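PDB 6HG6: L-glyceraldehyde 3-phosphate reductase from Clostridium beijerinckii, which binds NADPH and probably uses it to reduce aldehydes, as a furfural-detoxifying aldo-keto reductase with a TIM-barrel fold. Local coordinates for residues Y196-R201 with G228-K233; T144-S149 with E176-I181; A40-M45 with G78-D83; N11-S16 with G310-I315. All coordinates share one frame; numbering follows the deposited sequence. Where two conformers were deposited one is given.

Contact 1: Y196-R201 with G228-K233; sequences YSIFDR and GTLTDK. With NDP (NADPH dihydro-nicotinamide-adenine-dinucleotide phosphate), chain B.
Phe199 and Leu230 meet where two loops of the TIM barrel come together, the one that follows strand 189-195 and the long one that follows strand 218-222. Such loops after the barrel strands build the cofactor site in aldo-keto reductases, and here the second loop reaches NADPH. The Phe199 ring slants across the branched end of Leu230: CE2 lies 3.5 Å from Leu230 CD2, while the neighbouring CD2 of the ring is 3.7 Å from Leu230 CG. The other methyl of the leucine, CD1, sits 3.9 Å from Ile198 CB, so Leu230 touches the ring with one methyl and the base of Ile198 with the other. Thr229 also reaches the ring, its OG1 3.5 Å from Phe199 CD2 and hydrogen-bonded to Ala226 O. A type I beta turn from Ser197 to Asp200 carries Ile198 and Phe199 at its two middle positions, and Arg201 NE bonds to Ile198 O at 2.8 Å, nearly straight at 171° but from above the carbonyl plane. Helix 258-273 closes over the patch through Leu267, which touches Ile198, Phe199 and Leu230, and Lys260 makes a cation-pi contact with Phe199. Beyond Leu230, in an ST turn, Thr231 OG1 accepts from Lys233 N and donates to Gly228 O. Because OG1 lies between the backbone N and the carbonyl carbon (chi1 73°), Thr231 CG2 is left directed at the adenine, 3.7 Å from N3A of NADPH.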
# COMPACT_ATOMS: atom_id res chain seq x y z
N TYR A 196 -8.31 -0.24 -4.21
CA TYR A 196 -9.17 -1.41 -4.52
C TYR A 196 -9.94 -1.83 -3.29
O TYR A 196 -9.32 -1.98 -2.24
CB TYR A 196 -8.30 -2.56 -5.02
CG TYR A 196 -9.02 -3.73 -5.63
CD1 TYR A 196 -10.12 -3.58 -6.45
CD2 TYR A 196 -8.57 -5.03 -5.41
CE1 TYR A 196 -10.78 -4.68 -7.01
CE2 TYR A 196 -9.18 -6.13 -6.00
CZ TYR A 196 -10.29 -5.96 -6.81
OH TYR A 196 -10.89 -7.07 -7.36
N SER A 197 -11.25 -1.96 -3.41
CA SER A 197 -12.12 -2.44 -2.31
C SER A 197 -13.36 -3.06 -2.91
O SER A 197 -13.62 -2.89 -4.10
CB SER A 197 -12.52 -1.33 -1.39
OG SER A 197 -13.40 -0.46 -2.08
N ILE A 198 -14.16 -3.68 -2.07
CA ILE A 198 -15.50 -4.15 -2.50
C ILE A 198 -16.27 -2.99 -3.16
O ILE A 198 -17.01 -3.26 -4.12
CB ILE A 198 -16.24 -4.76 -1.30
CG1 ILE A 198 -15.58 -6.10 -0.95
CG2 ILE A 198 -17.72 -4.90 -1.58
CD1 ILE A 198 -16.11 -6.74 0.31
N PHE A 199 -16.10 -1.74 -2.68
CA PHE A 199 -16.84 -0.55 -3.20
C PHE A 199 -16.07 0.21 -4.30
O PHE A 199 -16.68 1.12 -4.92
CB PHE A 199 -17.20 0.39 -2.05
CG PHE A 199 -18.33 -0.11 -1.20
CD1 PHE A 199 -19.50 -0.57 -1.78
CD2 PHE A 199 -18.21 -0.16 0.18
CE1 PHE A 199 -20.55 -1.02 -1.00
CE2 PHE A 199 -19.27 -0.61 0.96
CZ PHE A 199 -20.42 -1.08 0.37
N ASP A 200 -14.84 -0.15 -4.60
CA ASP A 200 -14.07 0.54 -5.66
C ASP A 200 -13.45 -0.50 -6.59
O ASP A 200 -12.39 -1.04 -6.26
CB ASP A 200 -13.04 1.49 -5.07
CG ASP A 200 -12.40 2.34 -6.14
OD1 ASP A 200 -12.60 2.05 -7.33
OD2 ASP A 200 -11.72 3.30 -5.76
N ARG A 201 -14.09 -0.71 -7.73
CA ARG A 201 -13.68 -1.73 -8.72
C ARG A 201 -12.88 -1.10 -9.86
O ARG A 201 -12.81 -1.72 -10.94
CB ARG A 201 -14.93 -2.40 -9.27
CG ARG A 201 -15.83 -2.99 -8.19
CD ARG A 201 -15.10 -3.91 -7.21
NE ARG A 201 -16.08 -4.60 -6.37
CZ ARG A 201 -16.66 -5.78 -6.64
NH1 ARG A 201 -17.55 -6.25 -5.79
NH2 ARG A 201 -16.39 -6.46 -7.73
N GLY A 228 -13.80 3.64 5.95
CA GLY A 228 -14.56 3.15 7.12
C GLY A 228 -15.91 2.56 6.75
O GLY A 228 -16.58 2.02 7.67
N THR A 229 -16.34 2.63 5.49
CA THR A 229 -17.66 2.05 5.08
C THR A 229 -17.60 0.53 5.15
O THR A 229 -18.66 -0.07 5.36
CB THR A 229 -18.15 2.51 3.70
OG1 THR A 229 -17.22 2.14 2.68
CG2 THR A 229 -18.41 4.00 3.68
N LEU A 230 -16.43 -0.09 5.02
CA LEU A 230 -16.31 -1.57 5.15
C LEU A 230 -15.75 -1.93 6.54
O LEU A 230 -14.82 -2.74 6.62
CB LEU A 230 -15.50 -2.15 4.00
CG LEU A 230 -16.16 -2.08 2.61
CD1 LEU A 230 -15.11 -2.23 1.50
CD2 LEU A 230 -17.27 -3.11 2.47
N THR A 231 -16.34 -1.35 7.59
CA THR A 231 -16.02 -1.61 9.03
C THR A 231 -17.33 -1.63 9.83
O THR A 231 -18.40 -1.52 9.20
CB THR A 231 -15.07 -0.56 9.61
OG1 THR A 231 -15.78 0.67 9.80
CG2 THR A 231 -13.85 -0.31 8.76
N ASP A 232 -17.23 -1.72 11.16
CA ASP A 232 -18.37 -1.67 12.11
C ASP A 232 -18.88 -0.23 12.28
O ASP A 232 -20.00 -0.07 12.79
CB ASP A 232 -17.98 -2.04 13.55
CG ASP A 232 -17.32 -3.39 13.72
OD1 ASP A 232 -16.17 -3.54 13.27
OD2 ASP A 232 -17.97 -4.29 14.31
N LYS A 233 -18.05 0.76 11.93
CA LYS A 233 -18.27 2.21 12.16
C LYS A 233 -19.72 2.63 11.93
O LYS A 233 -20.28 3.24 12.84
CB LYS A 233 -17.32 3.04 11.29
CG LYS A 233 -17.41 4.55 11.48
CD LYS A 233 -16.43 5.34 10.62
CE LYS A 233 -14.97 5.18 10.99
NZ LYS A 233 -14.61 5.96 12.20
PA NDP B . -7.70 1.17 5.18
O1A NDP B . -8.74 1.22 4.11
O2A NDP B . -7.10 -0.09 5.71
O5B NDP B . -8.16 2.10 6.42
C5B NDP B . -7.31 2.18 7.59
C4B NDP B . -8.10 2.75 8.74
O4B NDP B . -9.27 1.92 8.93
C3B NDP B . -7.41 2.79 10.11
O3B NDP B . -6.66 3.99 10.33
C2B NDP B . -8.60 2.70 11.05
O2B NDP B . -9.19 4.00 11.10
C1B NDP B . -9.52 1.74 10.31
N9A NDP B . -9.33 0.33 10.60
C8A NDP B . -8.23 -0.45 10.30
N7A NDP B . -8.37 -1.70 10.63
C5A NDP B . -9.64 -1.77 11.19
C6A NDP B . -10.38 -2.84 11.74
N6A NDP B . -9.92 -4.08 11.82
N1A NDP B . -11.62 -2.56 12.21
C2A NDP B . -12.07 -1.30 12.12
N3A NDP B . -11.47 -0.23 11.62
C4A NDP B . -10.24 -0.53 11.17
O3 NDP B . -6.41 1.98 4.63
PN NDP B . -6.05 3.51 4.36
O1N NDP B . -5.61 4.10 5.66
O2N NDP B . -7.12 4.19 3.56
O5D NDP B . -4.77 3.33 3.40
C5D NDP B . -3.76 2.37 3.80
C4D NDP B . -2.43 2.76 3.20
O4D NDP B . -2.54 2.75 1.76
C3D NDP B . -1.93 4.17 3.49
O3D NDP B . -1.38 4.24 4.80
C2D NDP B . -0.91 4.33 2.36
O2D NDP B . 0.28 3.67 2.69
C1D NDP B . -1.61 3.65 1.19
N1N NDP B . -2.33 4.61 0.32
C2N NDP B . -1.86 4.86 -0.95
C3N NDP B . -2.29 5.92 -1.70
C7N NDP B . -1.72 6.13 -3.07
O7N NDP B . -0.78 5.42 -3.49
N7N NDP B . -2.25 7.11 -3.80
C4N NDP B . -3.34 6.81 -1.09
C5N NDP B . -3.92 6.33 0.19
C6N NDP B . -3.46 5.25 0.78
P2B NDP B . -9.92 4.43 12.48
O1X NDP B . -9.33 3.74 13.70
O2X NDP B . -9.73 5.93 12.54
O3X NDP B . -11.36 4.02 12.22

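Contact 2: T144-S149 with E176-I181; sequences TPLEES and EKAAAI
Leu146 carries this contact from the first turn of helix 146-158, immediately after Pro145, which occupies the N-cap position. Its CG stands anti to the backbone N (chi1 -176°), which extends the branched end across to helix 172-184. There CD2 comes within 3.6 Å of Lys177 CB, the two side chains crossing at about a right angle, and it also approaches Ala178, with 4.3 Å between Leu146 CD2 and Ala178 CB. Leu146 CG meets the tip of Ile181, whose CD1 is 3.8 Å away. Leu146 thus touches Lys177, Ala178 and Ile181, about one turn of the second helix. Glu147 follows on the exposed flank and approaches the end of Ile181 in one of its two conformers, so that contact is only tentative. Across these two segments the association rests on van der Waals contact, without a hydrogen bond. Farther along helix 146-158, Met150 continues the packing against Ala178 and Ile181, while Tyr170 touches Leu146 from the loop between strand 162-168 and helix 172-184. The two helices belong to successive beta-alpha units in the outer layer of the barrel.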
# COMPACT_ATOMS: atom_id res chain seq x y z
N THR A 144 3.61 15.36 -18.52
CA THR A 144 5.07 15.06 -18.61
C THR A 144 5.20 13.81 -19.46
O THR A 144 4.47 12.84 -19.23
CB THR A 144 5.70 14.79 -17.25
OG1 THR A 144 5.56 15.95 -16.43
CG2 THR A 144 7.17 14.42 -17.31
N PRO A 145 6.15 13.74 -20.41
CA PRO A 145 6.34 12.50 -21.17
C PRO A 145 6.61 11.36 -20.18
O PRO A 145 7.36 11.49 -19.21
CB PRO A 145 7.53 12.80 -22.10
CG PRO A 145 7.59 14.29 -22.16
CD PRO A 145 7.10 14.78 -20.81
N LEU A 146 5.93 10.24 -20.41
CA LEU A 146 6.10 9.08 -19.53
C LEU A 146 7.58 8.68 -19.48
O LEU A 146 8.05 8.31 -18.42
CB LEU A 146 5.23 7.94 -20.06
CG LEU A 146 5.24 6.68 -19.20
CD1 LEU A 146 4.79 6.94 -17.77
CD2 LEU A 146 4.34 5.63 -19.83
N GLU A 147 8.28 8.82 -20.60
CA GLU A 147 9.73 8.50 -20.71
C GLU A 147 10.55 9.31 -19.68
O GLU A 147 11.57 8.79 -19.18
CB GLU A 147 10.15 8.79 -22.15
CG GLU A 147 9.47 7.92 -23.20
CD GLU A 147 8.02 8.17 -23.64
OE1 GLU A 147 7.42 9.22 -23.27
OE2 GLU A 147 7.50 7.27 -24.41
N GLU A 148 10.16 10.55 -19.40
CA GLU A 148 10.86 11.42 -18.42
C GLU A 148 10.63 10.90 -17.01
O GLU A 148 11.61 10.80 -16.25
CB GLU A 148 10.49 12.89 -18.56
CG GLU A 148 11.17 13.75 -17.50
CD GLU A 148 10.98 15.26 -17.67
OE1 GLU A 148 10.62 15.72 -18.79
OE2 GLU A 148 11.21 15.97 -16.68
N SER A 149 9.39 10.61 -16.63
CA SER A 149 9.06 10.13 -15.27
C SER A 149 9.70 8.76 -15.03
O SER A 149 10.29 8.52 -13.97
CB SER A 149 7.56 10.10 -15.04
OG SER A 149 6.96 11.34 -15.38
N GLU A 176 1.19 -0.58 -19.09
CA GLU A 176 1.84 -1.33 -20.20
C GLU A 176 2.97 -0.47 -20.79
O GLU A 176 4.06 -0.99 -21.04
CB GLU A 176 0.85 -1.70 -21.28
CG GLU A 176 -0.01 -2.89 -20.88
CD GLU A 176 -1.16 -3.24 -21.82
OE1 GLU A 176 -1.85 -4.19 -21.50
OE2 GLU A 176 -1.37 -2.53 -22.83
N LYS A 177 2.68 0.80 -21.04
CA LYS A 177 3.70 1.71 -21.62
C LYS A 177 4.87 1.86 -20.65
O LYS A 177 6.02 1.84 -21.10
CB LYS A 177 3.04 3.04 -21.96
CG LYS A 177 2.04 2.91 -23.09
CD LYS A 177 1.44 4.22 -23.47
CE LYS A 177 0.36 4.03 -24.50
NZ LYS A 177 -0.30 5.32 -24.75
N ALA A 178 4.59 2.03 -19.36
CA ALA A 178 5.62 2.20 -18.33
C ALA A 178 6.48 0.94 -18.29
O ALA A 178 7.73 1.07 -18.25
CB ALA A 178 4.99 2.46 -16.98
N ALA A 179 5.83 -0.23 -18.31
CA ALA A 179 6.55 -1.52 -18.26
C ALA A 179 7.50 -1.60 -19.47
O ALA A 179 8.65 -2.08 -19.30
CB ALA A 179 5.60 -2.67 -18.27
N ALA A 180 7.06 -1.17 -20.65
CA ALA A 180 7.89 -1.24 -21.86
C ALA A 180 9.11 -0.32 -21.71
O ALA A 180 10.23 -0.70 -22.13
CB ALA A 180 7.08 -0.89 -23.09
N ILE A 181 8.92 0.88 -21.17
CA ILE A 181 10.03 1.84 -21.01
C ILE A 181 11.00 1.30 -19.97
O ILE A 181 12.19 1.36 -20.24
CB ILE A 181 9.52 3.23 -20.66
CG1 ILE A 181 8.76 3.80 -21.87
CG2 ILE A 181 10.66 4.12 -20.18
CD1 ILE A 181 7.78 4.90 -21.48

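Contact 3: A40-M45 with G78-D83; sequences ADYNNM and GRILRD. With EDO (1,2-ethanediol), chain E.
Two helices of the barrel's outer layer, 42-54 and 72-85, are joined near the start of the first by a cation-pi stack between Tyr42 and Arg79. The guanidinium lies flat on the phenol ring, its plane 6° from that of the ring, and Arg79 CZ is 3.7 Å from the ring centroid. Tyr42 CG is anti to its backbone nitrogen (chi1 -174°), a setting that sends the ring across to the second helix. Arg79 runs extended from CG to NE over the same face, with its CD 3.5 Å from Tyr42 CZ. Ile80 passes alongside in the opposite direction, CG1 lying 3.7 Å from Tyr42 CE1, and its CD1 reaches Met45 CB at 4.0 Å. At the far end of the phenol, Tyr42 OH is 3.0 Å from Asp83 OD2, with the carboxylate nearly perpendicular to the ring. The Asp41 side chain, at the N-cap, accepts from Asn44 N. An ethanediol, probably from the crystallisation liquor, sits at the guanidinium edge. Asp83 also forms a long salt bridge (3.8 Å between Arg79 NE and Asp83 OD2); the positive charge has the aromatic face on one side and the carboxylate near NE at its edge, and both probably favour this placement.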
# COMPACT_ATOMS: atom_id res chain seq x y z
N ALA A 40 0.69 13.40 15.73
CA ALA A 40 0.64 12.00 16.22
C ALA A 40 1.51 11.85 17.48
O ALA A 40 2.46 12.60 17.68
CB ALA A 40 1.06 11.05 15.13
N ASP A 41 1.12 10.94 18.35
CA ASP A 41 1.87 10.62 19.58
C ASP A 41 3.00 9.66 19.18
O ASP A 41 2.70 8.61 18.57
CB ASP A 41 0.95 9.94 20.58
CG ASP A 41 1.70 9.50 21.82
OD1 ASP A 41 2.08 10.39 22.65
OD2 ASP A 41 1.90 8.28 21.96
N TYR A 42 4.22 9.98 19.56
CA TYR A 42 5.42 9.20 19.17
C TYR A 42 5.38 7.77 19.74
O TYR A 42 5.72 6.82 19.01
CB TYR A 42 6.69 9.94 19.55
CG TYR A 42 7.90 9.21 19.03
CD1 TYR A 42 8.10 9.09 17.68
CD2 TYR A 42 8.78 8.59 19.90
CE1 TYR A 42 9.19 8.40 17.18
CE2 TYR A 42 9.87 7.89 19.42
CZ TYR A 42 10.08 7.80 18.05
OH TYR A 42 11.16 7.11 17.56
N ASN A 43 5.04 7.61 21.01
CA ASN A 43 4.93 6.26 21.64
C ASN A 43 3.87 5.41 20.91
O ASN A 43 4.15 4.21 20.70
CB ASN A 43 4.75 6.33 23.15
CG ASN A 43 6.00 6.81 23.85
OD1 ASN A 43 5.93 7.49 24.88
ND2 ASN A 43 7.17 6.48 23.32
N ASN A 44 2.75 5.99 20.45
CA ASN A 44 1.73 5.22 19.71
C ASN A 44 2.29 4.81 18.34
O ASN A 44 2.06 3.68 17.94
CB ASN A 44 0.41 5.96 19.51
CG ASN A 44 -0.67 5.02 19.01
OD1 ASN A 44 -1.05 4.05 19.68
ND2 ASN A 44 -1.18 5.27 17.81
N MET A 45 2.99 5.71 17.63
CA MET A 45 3.54 5.37 16.29
C MET A 45 4.53 4.21 16.44
O MET A 45 4.48 3.31 15.60
CB MET A 45 4.30 6.55 15.68
CG MET A 45 3.39 7.71 15.39
SD MET A 45 4.31 9.02 14.54
CE MET A 45 4.70 10.12 15.89
N GLY A 78 11.69 7.86 10.31
CA GLY A 78 13.15 7.98 10.40
C GLY A 78 13.60 7.87 11.84
O GLY A 78 14.62 7.24 12.13
N ARG A 79 12.88 8.50 12.76
CA ARG A 79 13.20 8.45 14.19
C ARG A 79 12.96 7.04 14.72
O ARG A 79 13.74 6.57 15.56
CB ARG A 79 12.38 9.48 14.97
CG ARG A 79 12.77 9.58 16.42
CD ARG A 79 11.89 10.65 17.08
NE ARG A 79 12.08 10.67 18.50
CZ ARG A 79 11.26 11.28 19.36
NH1 ARG A 79 10.17 11.91 18.91
NH2 ARG A 79 11.51 11.24 20.65
N ILE A 80 11.90 6.37 14.29
CA ILE A 80 11.63 5.00 14.77
C ILE A 80 12.76 4.07 14.29
O ILE A 80 13.23 3.20 15.08
CB ILE A 80 10.24 4.59 14.29
CG1 ILE A 80 9.16 5.43 15.00
CG2 ILE A 80 10.03 3.08 14.54
CD1 ILE A 80 7.83 5.37 14.33
N LEU A 81 13.21 4.27 13.06
CA LEU A 81 14.36 3.51 12.50
C LEU A 81 15.60 3.76 13.34
O LEU A 81 16.16 2.80 13.90
CB LEU A 81 14.61 3.89 11.05
CG LEU A 81 13.61 3.30 10.08
CD1 LEU A 81 13.68 4.05 8.77
CD2 LEU A 81 13.86 1.80 9.91
N ARG A 82 15.94 5.02 13.56
CA ARG A 82 17.16 5.39 14.31
C ARG A 82 17.09 4.79 15.71
O ARG A 82 18.12 4.30 16.21
CB ARG A 82 17.24 6.92 14.29
CG ARG A 82 18.37 7.58 15.06
CD ARG A 82 18.60 9.02 14.57
NE ARG A 82 17.39 9.82 14.29
CZ ARG A 82 16.89 10.12 13.07
NH1 ARG A 82 15.78 10.83 12.99
NH2 ARG A 82 17.46 9.74 11.94
N ASP A 83 15.94 4.87 16.38
CA ASP A 83 15.85 4.51 17.80
C ASP A 83 15.72 3.00 18.01
O ASP A 83 16.19 2.53 19.04
CB ASP A 83 14.64 5.19 18.43
CG ASP A 83 14.77 6.69 18.62
OD1 ASP A 83 15.88 7.23 18.31
OD2 ASP A 83 13.76 7.32 19.11
C1 EDO E . 6.27 13.01 17.42
O1 EDO E . 7.60 12.64 17.09
C2 EDO E . 5.74 14.12 16.59
O2 EDO E . 4.79 13.74 15.60

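Contact 4: N11-S16 with G310-I315; sequences NEMKYS and GIVHKI
Lys14 and His313 meet on the surface where the N-terminal segment passes the 3-10 turn at 311-313, after helix 302-308. From CB, which is directed toward the turn, the lysine places CG anti to its own carbonyl carbon (chi1 -64°) and then runs extended. CD passes 4.2 Å from Val312 O. CE comes next and reaches the imidazole at a slant, 3.8 Å from His313 CD2 and 4.0 Å from His313 NE2. NZ, at the tip, remains 4.8 Å from His313 NE2, so it is the methylene before the amine that meets the histidine obliquely. Glu12 meets the same ring at its edge. Its backbone O lies in the plane of the imidazole, 3.1 Å from His313 NE2, while its carboxylate is turned 62° from the ring and holds OE2 4.0 Å from His313 CE1. Beneath these polar groups, Met13 bends back on itself at chi2 and chi3 and brings SD to 4.0 Å from Val312 CG1. Ile28 of the first barrel strand touches both Met13 and Val312, so the apolar layer continues into the barrel wall. Backbone bonds from Lys14 to Met27 and from Ser16 to Leu25 join the segment to strand 24-26 and the residue after it. An imidazole near a carbonyl oxygen, a carboxylate and an ammonium group would probably feel opposing influences: Glu12 would tend to favour its protonated form and Lys14 to disfavour it.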
# COMPACT_ATOMS: atom_id res chain seq x y z
N ASN A 11 6.03 -16.75 11.93
CA ASN A 11 5.31 -18.04 12.09
C ASN A 11 3.95 -18.07 11.40
O ASN A 11 3.53 -19.19 11.04
CB ASN A 11 5.18 -18.38 13.57
CG ASN A 11 6.54 -18.77 14.11
OD1 ASN A 11 6.70 -19.05 15.30
ND2 ASN A 11 7.50 -18.87 13.21
N GLU A 12 3.27 -16.94 11.20
CA GLU A 12 1.86 -16.97 10.72
C GLU A 12 1.67 -16.20 9.43
O GLU A 12 0.89 -16.64 8.58
CB GLU A 12 0.95 -16.33 11.77
CG GLU A 12 0.86 -17.13 13.06
CD GLU A 12 0.05 -18.41 12.92
OE1 GLU A 12 0.37 -19.36 13.65
OE2 GLU A 12 -0.94 -18.43 12.13
N MET A 13 2.30 -15.04 9.30
CA MET A 13 2.07 -14.18 8.13
C MET A 13 2.42 -14.98 6.87
O MET A 13 3.34 -15.79 6.91
CB MET A 13 2.93 -12.91 8.24
CG MET A 13 2.78 -12.00 7.09
SD MET A 13 1.11 -11.50 6.62
CE MET A 13 0.47 -10.75 8.12
N LYS A 14 1.70 -14.78 5.77
CA LYS A 14 2.07 -15.34 4.45
C LYS A 14 2.72 -14.24 3.61
O LYS A 14 2.38 -13.06 3.79
CB LYS A 14 0.85 -15.94 3.78
CG LYS A 14 0.29 -17.14 4.54
CD LYS A 14 -0.77 -17.90 3.76
CE LYS A 14 -1.20 -19.17 4.45
NZ LYS A 14 -2.37 -19.76 3.77
N TYR A 15 3.65 -14.62 2.74
CA TYR A 15 4.46 -13.72 1.88
C TYR A 15 4.23 -14.12 0.43
O TYR A 15 4.17 -15.35 0.15
CB TYR A 15 5.94 -13.76 2.28
CG TYR A 15 6.13 -13.32 3.71
CD1 TYR A 15 6.27 -11.98 4.05
CD2 TYR A 15 6.11 -14.25 4.73
CE1 TYR A 15 6.34 -11.60 5.37
CE2 TYR A 15 6.17 -13.88 6.06
CZ TYR A 15 6.31 -12.54 6.38
OH TYR A 15 6.35 -12.23 7.71
N SER A 16 4.01 -13.15 -0.44
CA SER A 16 3.64 -13.39 -1.85
C SER A 16 4.61 -12.67 -2.77
O SER A 16 4.93 -11.50 -2.52
CB SER A 16 2.21 -12.97 -2.10
OG SER A 16 1.33 -13.84 -1.38
N GLY A 310 -5.24 -11.84 10.89
CA GLY A 310 -5.89 -13.16 10.73
C GLY A 310 -6.47 -13.34 9.33
O GLY A 310 -6.61 -14.46 8.88
N ILE A 311 -6.79 -12.27 8.63
CA ILE A 311 -7.57 -12.28 7.35
C ILE A 311 -6.81 -13.02 6.26
O ILE A 311 -7.49 -13.66 5.42
CB ILE A 311 -7.94 -10.86 6.93
CG1 ILE A 311 -6.72 -10.07 6.44
CG2 ILE A 311 -8.65 -10.14 8.06
CD1 ILE A 311 -6.40 -10.29 4.97
N VAL A 312 -5.47 -12.95 6.27
CA VAL A 312 -4.58 -13.64 5.27
C VAL A 312 -4.88 -15.15 5.29
O VAL A 312 -4.42 -15.82 4.35
CB VAL A 312 -3.07 -13.37 5.49
CG1 VAL A 312 -2.79 -11.89 5.66
CG2 VAL A 312 -2.48 -14.14 6.67
N HIS A 313 -5.60 -15.66 6.29
CA HIS A 313 -5.91 -17.12 6.40
C HIS A 313 -7.35 -17.45 5.97
O HIS A 313 -7.73 -18.61 6.11
CB HIS A 313 -5.61 -17.61 7.82
CG HIS A 313 -4.15 -17.52 8.09
ND1 HIS A 313 -3.61 -16.46 8.80
CD2 HIS A 313 -3.12 -18.27 7.65
CE1 HIS A 313 -2.29 -16.60 8.82
NE2 HIS A 313 -1.97 -17.71 8.13
N LYS A 314 -8.10 -16.49 5.43
CA LYS A 314 -9.49 -16.68 4.95
C LYS A 314 -9.71 -15.89 3.66
O LYS A 314 -10.71 -15.13 3.56
CB LYS A 314 -10.51 -16.23 6.02
CG LYS A 314 -10.50 -17.01 7.32
CD LYS A 314 -11.71 -16.72 8.16
CE LYS A 314 -11.57 -17.22 9.58
NZ LYS A 314 -12.84 -17.02 10.31
N ILE A 315 -8.83 -16.05 2.68
CA ILE A 315 -8.91 -15.27 1.40
C ILE A 315 -9.75 -16.05 0.38
O ILE A 315 -9.98 -15.52 -0.72
CB ILE A 315 -7.51 -14.89 0.90
CG1 ILE A 315 -6.66 -16.11 0.55
CG2 ILE A 315 -6.84 -14.00 1.94
CD1 ILE A 315 -5.34 -15.76 -0.13

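The four contacts lie around a closed barrel of eight parallel strands. Along the chain contact 3 comes first, then contact 2, then contact 1, in series, and all three lie inside the loop closed by contact 4, which brings the N-terminal segment to the turn after helix 302-308. Contacts 2 and 3 each pair consecutive outer helices, yet their centres are 36 Å apart. Contacts 1 and 4 are closer, with centres 20 Å apart; the former joins loops beside the bound NADPH. No two contacts touch. Helix-helix packing, loop packing and the meeting of the N-terminal segment with the region after helix 302-308 thus occur at separate places around one barrel.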